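Long-range contact in putative ABC transporter, periplasmic binding protein, amino acid (Neisseria gonorrhoeae, PDB 2YLN), which probably captures L-cystine in the periplasm as the solute receptor of an amino acid ABC transporter: residues A[64-72]-A[209-217]. The protein carries 1 engineered substitution. Residues are numbered along the deposited sequence; the frame is centred on the assembly and turned at random.
Sequences EGTYAPFTY and NDELAVLDY. With CYS (cysteine), chain C.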
loop_
_atom_site.group_PDB
_atom_site.type_symbol
_atom_site.label_atom_id
_atom_site.label_comp_id
_atom_site.label_asym_id
_atom_site.label_seq_id
_atom_site.Cartn_x
_atom_site.Cartn_y
_atom_site.Cartn_z
ATOM N N GLU A 64 3.237 -1.525 7.201
ATOM C CA GLU A 64 2.587 -0.777 8.297
ATOM C C GLU A 64 2.069 -1.630 9.402
ATOM O O GLU A 64 2.220 -1.292 10.575
ATOM C CB GLU A 64 1.443 0.097 7.786
ATOM C CG GLU A 64 1.852 1.306 6.930
ATOM C CD GLU A 64 0.648 2.064 6.461
ATOM O OE1 GLU A 64 0.083 1.637 5.428
ATOM O OE2 GLU A 64 0.183 2.981 7.154
ATOM N N GLY A 65 1.313 -2.685 9.069
ATOM C CA GLY A 65 0.637 -3.474 10.077
ATOM C C GLY A 65 -0.629 -2.832 10.624
ATOM O O GLY A 65 -1.219 -3.405 11.541
ATOM N N THR A 66 -1.069 -1.722 10.048
ATOM C CA THR A 66 -2.194 -0.922 10.531
ATOM C C THR A 66 -3.109 -0.507 9.389
ATOM O O THR A 66 -3.808 0.523 9.454
ATOM C CB THR A 66 -1.686 0.282 11.271
ATOM O OG1 THR A 66 -0.886 1.057 10.373
ATOM C CG2 THR A 66 -0.847 -0.076 12.496
ATOM N N TYR A 67 -3.172 -1.307 8.304
ATOM C CA TYR A 67 -3.834 -0.914 7.051
ATOM C C TYR A 67 -4.578 -2.111 6.466
ATOM O O TYR A 67 -4.098 -2.719 5.488
ATOM C CB TYR A 67 -2.841 -0.305 6.108
ATOM C CG TYR A 67 -3.345 0.254 4.812
ATOM C CD1 TYR A 67 -4.517 0.997 4.706
ATOM C CD2 TYR A 67 -2.590 0.106 3.676
ATOM C CE1 TYR A 67 -4.896 1.588 3.550
ATOM C CE2 TYR A 67 -2.943 0.731 2.472
ATOM C CZ TYR A 67 -4.098 1.523 2.440
ATOM O OH TYR A 67 -4.391 2.168 1.249
ATOM N N ALA A 68 -5.713 -2.464 7.017
ATOM C CA ALA A 68 -6.525 -3.565 6.518
ATOM C C ALA A 68 -7.085 -3.168 5.155
ATOM O O ALA A 68 -7.455 -2.024 4.939
ATOM C CB ALA A 68 -7.600 -3.938 7.468
ATOM N N PRO A 69 -7.230 -4.114 4.202
ATOM C CA PRO A 69 -6.957 -5.558 4.301
ATOM C C PRO A 69 -5.572 -5.938 3.744
ATOM O O PRO A 69 -5.326 -7.093 3.427
ATOM C CB PRO A 69 -8.074 -6.167 3.455
ATOM C CG PRO A 69 -8.173 -5.188 2.345
ATOM C CD PRO A 69 -7.992 -3.836 2.989
ATOM N N PHE A 70 -4.674 -4.960 3.641
ATOM C CA PHE A 70 -3.367 -5.134 3.005
ATOM C C PHE A 70 -2.288 -5.596 3.982
ATOM O O PHE A 70 -1.397 -6.380 3.583
ATOM C CB PHE A 70 -2.946 -3.822 2.321
ATOM C CG PHE A 70 -3.865 -3.419 1.227
ATOM C CD1 PHE A 70 -4.012 -4.149 0.046
ATOM C CD2 PHE A 70 -4.646 -2.255 1.262
ATOM C CE1 PHE A 70 -4.802 -3.750 -0.981
ATOM C CE2 PHE A 70 -5.436 -1.838 0.200
ATOM C CZ PHE A 70 -5.498 -2.579 -0.952
ATOM N N THR A 71 -2.250 -5.029 5.191
ATOM C CA THR A 71 -1.153 -5.274 6.118
ATOM C C THR A 71 -1.705 -4.868 7.488
ATOM O O THR A 71 -1.860 -3.668 7.768
ATOM C CB THR A 71 0.089 -4.491 5.710
ATOM O OG1 THR A 71 1.031 -4.583 6.800
ATOM C CG2 THR A 71 -0.108 -3.071 5.357
ATOM N N TYR A 72 -2.082 -5.876 8.282
ATOM C CA TYR A 72 -2.806 -5.596 9.531
ATOM C C TYR A 72 -2.679 -6.757 10.467
ATOM O O TYR A 72 -2.222 -7.810 10.079
ATOM C CB TYR A 72 -4.322 -5.292 9.203
ATOM C CG TYR A 72 -5.138 -6.464 8.736
ATOM C CD1 TYR A 72 -5.087 -6.856 7.424
ATOM C CD2 TYR A 72 -5.889 -7.174 9.609
ATOM C CE1 TYR A 72 -5.843 -7.934 6.993
ATOM C CE2 TYR A 72 -6.606 -8.292 9.200
ATOM C CZ TYR A 72 -6.549 -8.695 7.887
ATOM O OH TYR A 72 -7.299 -9.778 7.414
ATOM N N ASN A 209 -8.033 7.689 -0.684
ATOM C CA ASN A 209 -7.335 6.482 -0.328
ATOM C C ASN A 209 -7.702 5.417 -1.355
ATOM O O ASN A 209 -8.294 5.692 -2.385
ATOM C CB ASN A 209 -7.610 6.089 1.111
ATOM C CG ASN A 209 -6.464 5.348 1.760
ATOM O OD1 ASN A 209 -6.156 4.181 1.431
ATOM N ND2 ASN A 209 -5.790 6.018 2.696
ATOM N N ASP A 210 -7.298 4.188 -1.094
ATOM C CA ASP A 210 -7.519 3.097 -1.980
ATOM C C ASP A 210 -8.949 2.601 -1.962
ATOM O O ASP A 210 -9.528 2.418 -0.897
ATOM C CB ASP A 210 -6.571 1.931 -1.534
ATOM C CG ASP A 210 -6.799 0.723 -2.423
ATOM O OD1 ASP A 210 -6.242 0.728 -3.551
ATOM O OD2 ASP A 210 -7.540 -0.187 -2.000
ATOM N N GLU A 211 -9.483 2.276 -3.134
ATOM C CA GLU A 211 -10.861 1.795 -3.231
ATOM C C GLU A 211 -11.142 0.590 -2.362
ATOM O O GLU A 211 -12.188 0.473 -1.713
ATOM C CB GLU A 211 -11.209 1.477 -4.679
ATOM C CG GLU A 211 -12.651 1.049 -4.843
ATOM C CD GLU A 211 -12.941 0.213 -6.082
ATOM O OE1 GLU A 211 -12.008 -0.436 -6.622
ATOM O OE2 GLU A 211 -14.054 0.183 -6.529
ATOM N N LEU A 212 -10.242 -0.405 -2.455
ATOM C CA LEU A 212 -10.466 -1.650 -1.716
ATOM C C LEU A 212 -10.334 -1.472 -0.207
ATOM O O LEU A 212 -11.086 -2.102 0.552
ATOM C CB LEU A 212 -9.512 -2.736 -2.221
ATOM C CG LEU A 212 -9.638 -3.015 -3.734
ATOM C CD1 LEU A 212 -8.566 -3.954 -4.176
ATOM C CD2 LEU A 212 -10.992 -3.591 -4.080
ATOM N N ALA A 213 -9.375 -0.626 0.230
ATOM C CA ALA A 213 -9.268 -0.362 1.676
ATOM C C ALA A 213 -10.509 0.348 2.187
ATOM O O ALA A 213 -11.010 0.064 3.284
ATOM C CB ALA A 213 -8.023 0.444 1.989
ATOM N N VAL A 214 -11.042 1.276 1.423
ATOM C CA VAL A 214 -12.259 1.996 1.814
ATOM C C VAL A 214 -13.468 1.045 1.831
ATOM O O VAL A 214 -14.219 1.035 2.796
ATOM C CB VAL A 214 -12.501 3.220 0.917
ATOM C CG1 VAL A 214 -13.870 3.805 1.216
ATOM C CG2 VAL A 214 -11.396 4.254 1.117
ATOM N N LEU A 215 -13.593 0.219 0.769
ATOM C CA LEU A 215 -14.679 -0.733 0.771
ATOM C C LEU A 215 -14.604 -1.684 1.945
ATOM O O LEU A 215 -15.647 -2.032 2.567
ATOM C CB LEU A 215 -14.725 -1.492 -0.557
ATOM C CG LEU A 215 -15.134 -0.686 -1.754
ATOM C CD1 LEU A 215 -14.960 -1.516 -3.026
ATOM C CD2 LEU A 215 -16.570 -0.157 -1.677
ATOM N N ASP A 216 -13.408 -2.132 2.313
ATOM C CA ASP A 216 -13.216 -3.041 3.474
ATOM C C ASP A 216 -13.693 -2.355 4.747
ATOM O O ASP A 216 -14.416 -2.943 5.560
ATOM C CB ASP A 216 -11.766 -3.475 3.568
ATOM C CG ASP A 216 -11.598 -4.652 4.524
ATOM O OD1 ASP A 216 -12.059 -5.757 4.152
ATOM O OD2 ASP A 216 -11.027 -4.441 5.578
ATOM N N TYR A 217 -13.317 -1.100 4.887
ATOM C CA TYR A 217 -13.709 -0.344 6.064
ATOM C C TYR A 217 -15.252 -0.200 6.162
ATOM O O TYR A 217 -15.821 -0.357 7.235
ATOM C CB TYR A 217 -13.030 1.031 6.057
ATOM C CG TYR A 217 -13.373 1.864 7.252
ATOM C CD1 TYR A 217 -14.517 2.642 7.291
ATOM C CD2 TYR A 217 -12.534 1.901 8.326
ATOM C CE1 TYR A 217 -14.819 3.428 8.374
ATOM C CE2 TYR A 217 -12.785 2.711 9.414
ATOM C CZ TYR A 217 -13.906 3.463 9.413
ATOM O OH TYR A 217 -14.173 4.298 10.491
HETATM N N CYS C . -2.092 3.231 4.924
HETATM C CA CYS C . -1.566 4.614 4.830
HETATM C C CYS C . -2.755 5.550 4.550
HETATM O O CYS C . -3.901 5.032 4.495
HETATM C CB CYS C . -0.558 4.712 3.716
HETATM S SG CYS C . -1.335 4.390 2.073
HETATM O OXT CYS C . -2.473 6.725 4.417
HETATM O O HOH W 1 -9.529 -0.383 5.578
#
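The methyl of Ala-213, on the first turns of helix 211-220, meets Tyr-67, on the short strand 66-67, and Pro-69 and Phe-70 of the turn that follows it. In this type II periplasmic binding protein fold, caught in its closed conformation, the contact joins the two lobes beside the ligand cleft. Ala-213 CB packs obliquely against both rings, 3.7 Å from Tyr-67 CE1 and 3.9 Å from Phe-70 CE2. Pro-69, behind a cis peptide bond, lays CD against the helix, 3.8 Å from Asp-216 CB; the proline ring and the Asp-216 side chain run antiparallel past each other. Phe-70 CD2 lies beneath the rim of the Tyr-67 ring, on the face opposite the amino group of the bound cysteine, while Phe-276 meets the Phe-70 ring from outside the pair of segments. Farther out, one water donates to both Ala-68 O and Ala-213 O, tying the turn to the helix backbone. Asp-210 N-caps the helix: OD2 accepts from Ala-213 N through its anti lone pair, OD1 bonds Ser-144, and Phe-70 offers its ring edge to OD2, with CZ 3.3 Å away and the carboxylate turned 76° from the ring. At the pocket, Tyr-67 holds CG anti to its backbone N (chi1 -175°), which carries the phenol across the cleft. Its OH donates to Asn-209 OD1 at 2.7 Å, in the carbonyl plane; Asp-210 N also donates to this oxygen, so two donors hold OD1 and help set the rotation of the amide. Asn-209 ND2 is thereby directed at the bound cysteine, donating to its carboxylate O at 2.8 Å. The ligand's amino group, gripped by Glu-64 OE1, sits over the centre of the Tyr-67 ring, CYS N standing 3.1 Å above its plane.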